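Local coordinates for protein phenylalanine hydroxylase (Colwellia psychrerythraea, PDB 2V27) that probably hydroxylates L-phenylalanine to L-tyrosine with O2 and tetrahydrobiopterin, using an iron ion held in its active site, at residues A52-P57 against H127-T132. Sequence-based numbering, arbitrary orientation.
Sequences AKLNLP and HCPLLT. With FE (Fe (III) ion), chain E.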
# COMPACT_ATOMS: atom_id res chain seq x y z
N ALA B 52 20.49 -20.70 -16.70
CA ALA B 52 21.58 -21.59 -17.16
C ALA B 52 21.91 -21.21 -18.62
O ALA B 52 23.10 -21.21 -19.03
CB ALA B 52 21.15 -22.97 -17.09
N LYS B 53 20.88 -20.89 -19.42
CA LYS B 53 21.12 -20.39 -20.78
C LYS B 53 21.80 -19.03 -20.84
O LYS B 53 22.61 -18.84 -21.75
CB LYS B 53 19.82 -20.34 -21.58
CG LYS B 53 19.25 -21.72 -21.85
CD LYS B 53 17.90 -21.67 -22.61
CE LYS B 53 17.33 -23.05 -22.77
NZ LYS B 53 16.03 -22.99 -23.56
N LEU B 54 21.44 -18.07 -19.99
CA LEU B 54 22.02 -16.71 -20.04
C LEU B 54 23.44 -16.65 -19.50
O LEU B 54 24.22 -15.82 -19.97
CB LEU B 54 21.19 -15.66 -19.26
CG LEU B 54 19.84 -15.35 -19.87
CD1 LEU B 54 19.20 -14.29 -18.98
CD2 LEU B 54 19.91 -14.86 -21.32
N ASN B 55 23.75 -17.46 -18.48
CA ASN B 55 25.04 -17.38 -17.82
C ASN B 55 25.41 -15.93 -17.50
O ASN B 55 26.48 -15.47 -17.84
CB ASN B 55 26.08 -18.13 -18.67
CG ASN B 55 27.48 -18.19 -18.04
OD1 ASN B 55 27.66 -18.06 -16.85
ND2 ASN B 55 28.50 -18.46 -18.90
N LEU B 56 24.53 -15.25 -16.78
CA LEU B 56 24.75 -13.86 -16.40
C LEU B 56 25.97 -13.70 -15.49
O LEU B 56 26.26 -14.59 -14.66
CB LEU B 56 23.50 -13.31 -15.67
CG LEU B 56 22.23 -13.23 -16.55
CD1 LEU B 56 21.10 -12.80 -15.63
CD2 LEU B 56 22.35 -12.27 -17.73
N PRO B 57 26.68 -12.56 -15.61
CA PRO B 57 27.82 -12.35 -14.69
C PRO B 57 27.27 -11.99 -13.32
O PRO B 57 26.23 -11.28 -13.22
CB PRO B 57 28.56 -11.16 -15.30
CG PRO B 57 27.51 -10.40 -16.24
CD PRO B 57 26.46 -11.47 -16.59
N HIS B 127 13.16 -10.64 -15.93
CA HIS B 127 12.44 -11.06 -17.16
C HIS B 127 13.27 -11.85 -18.18
O HIS B 127 12.82 -12.82 -18.78
CB HIS B 127 11.79 -9.86 -17.86
CG HIS B 127 10.69 -9.21 -17.06
ND1 HIS B 127 9.61 -9.90 -16.52
CD2 HIS B 127 10.55 -7.92 -16.67
CE1 HIS B 127 8.84 -9.05 -15.87
NE2 HIS B 127 9.38 -7.85 -15.93
N CYS B 128 14.52 -11.43 -18.37
CA CYS B 128 15.27 -11.99 -19.50
C CYS B 128 15.48 -13.53 -19.41
O CYS B 128 15.46 -14.21 -20.44
CB CYS B 128 16.59 -11.23 -19.68
SG CYS B 128 16.30 -9.64 -20.47
N PRO B 129 15.68 -14.10 -18.21
CA PRO B 129 15.82 -15.56 -18.26
C PRO B 129 14.60 -16.30 -18.85
O PRO B 129 14.75 -17.33 -19.55
CB PRO B 129 16.02 -15.96 -16.78
CG PRO B 129 16.59 -14.72 -16.14
CD PRO B 129 15.85 -13.57 -16.83
N LEU B 130 13.39 -15.78 -18.62
CA LEU B 130 12.23 -16.40 -19.21
C LEU B 130 12.01 -16.09 -20.70
O LEU B 130 11.29 -16.82 -21.39
CB LEU B 130 10.99 -16.10 -18.35
CG LEU B 130 10.98 -17.01 -17.12
CD1 LEU B 130 9.99 -16.38 -16.09
CD2 LEU B 130 10.56 -18.41 -17.45
N LEU B 131 12.68 -15.02 -21.20
CA LEU B 131 12.61 -14.75 -22.62
C LEU B 131 13.42 -15.75 -23.46
O LEU B 131 13.30 -15.78 -24.71
CB LEU B 131 13.02 -13.30 -22.95
CG LEU B 131 12.04 -12.19 -22.50
CD1 LEU B 131 12.68 -10.78 -22.63
CD2 LEU B 131 10.74 -12.25 -23.31
N THR B 132 14.20 -16.61 -22.78
CA THR B 132 14.84 -17.75 -23.49
C THR B 132 13.88 -18.95 -23.63
O THR B 132 14.19 -19.94 -24.31
CB THR B 132 16.13 -18.27 -22.78
OG1 THR B 132 15.76 -18.94 -21.55
CG2 THR B 132 17.11 -17.22 -22.53
FE FE E . 8.78 -5.92 -15.19
O HOH W 1 14.67 -21.53 -21.55
O HOH W 2 8.09 -3.83 -14.69
O HOH W 3 9.46 -4.87 -16.86
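L54 and K53, on the last turn of helix 45-54, lie against P129 in the last turn of helix 120-131 and T132 just past it; in this aromatic amino acid hydroxylase fold helix 120-131 carries iron ligands. The example illustrates how a metal-bearing helix is packed on the side away from its metal. The apolar part belongs to the forked end of L54. One branch, CD1, rests on the backbone where C128 joins P129, 3.6 Å from P129 N, and also touches the proline ring at CG (3.9 Å). The peptide nitrogen of a proline has no hydrogen to donate, which suits a methyl as neighbour. The other branch, CD2, meets the T132 methyl CG2, and V70 of helix 64-75 adds to the surroundings of L54.

The polar part passes through water. Extended beyond CG, the K53 chain passes across T132 at a slant, with CD 3.6 Å from T132 OG1, and NZ donates to a water that in turn donates to OG1 at 2.8 Å. With chi1 at 70°, OG1 sits between backbone N and carbonyl carbon and turns back to give its own proton to P129 O, three residues earlier. Replacing T132 by an alanine is likely to leave the bridging water without its acceptor and P129 O without the hydroxyl, and to open a gap beside L54 CD2.

Five residues before T132, H127 binds the iron through NE2, with H122 and E167 as the other protein ligands. OG1 of T132 lies 2.8 Å from P129 O, the C=O...OG1 angle being 158° with the donor tilted 17° out of the carbonyl plane.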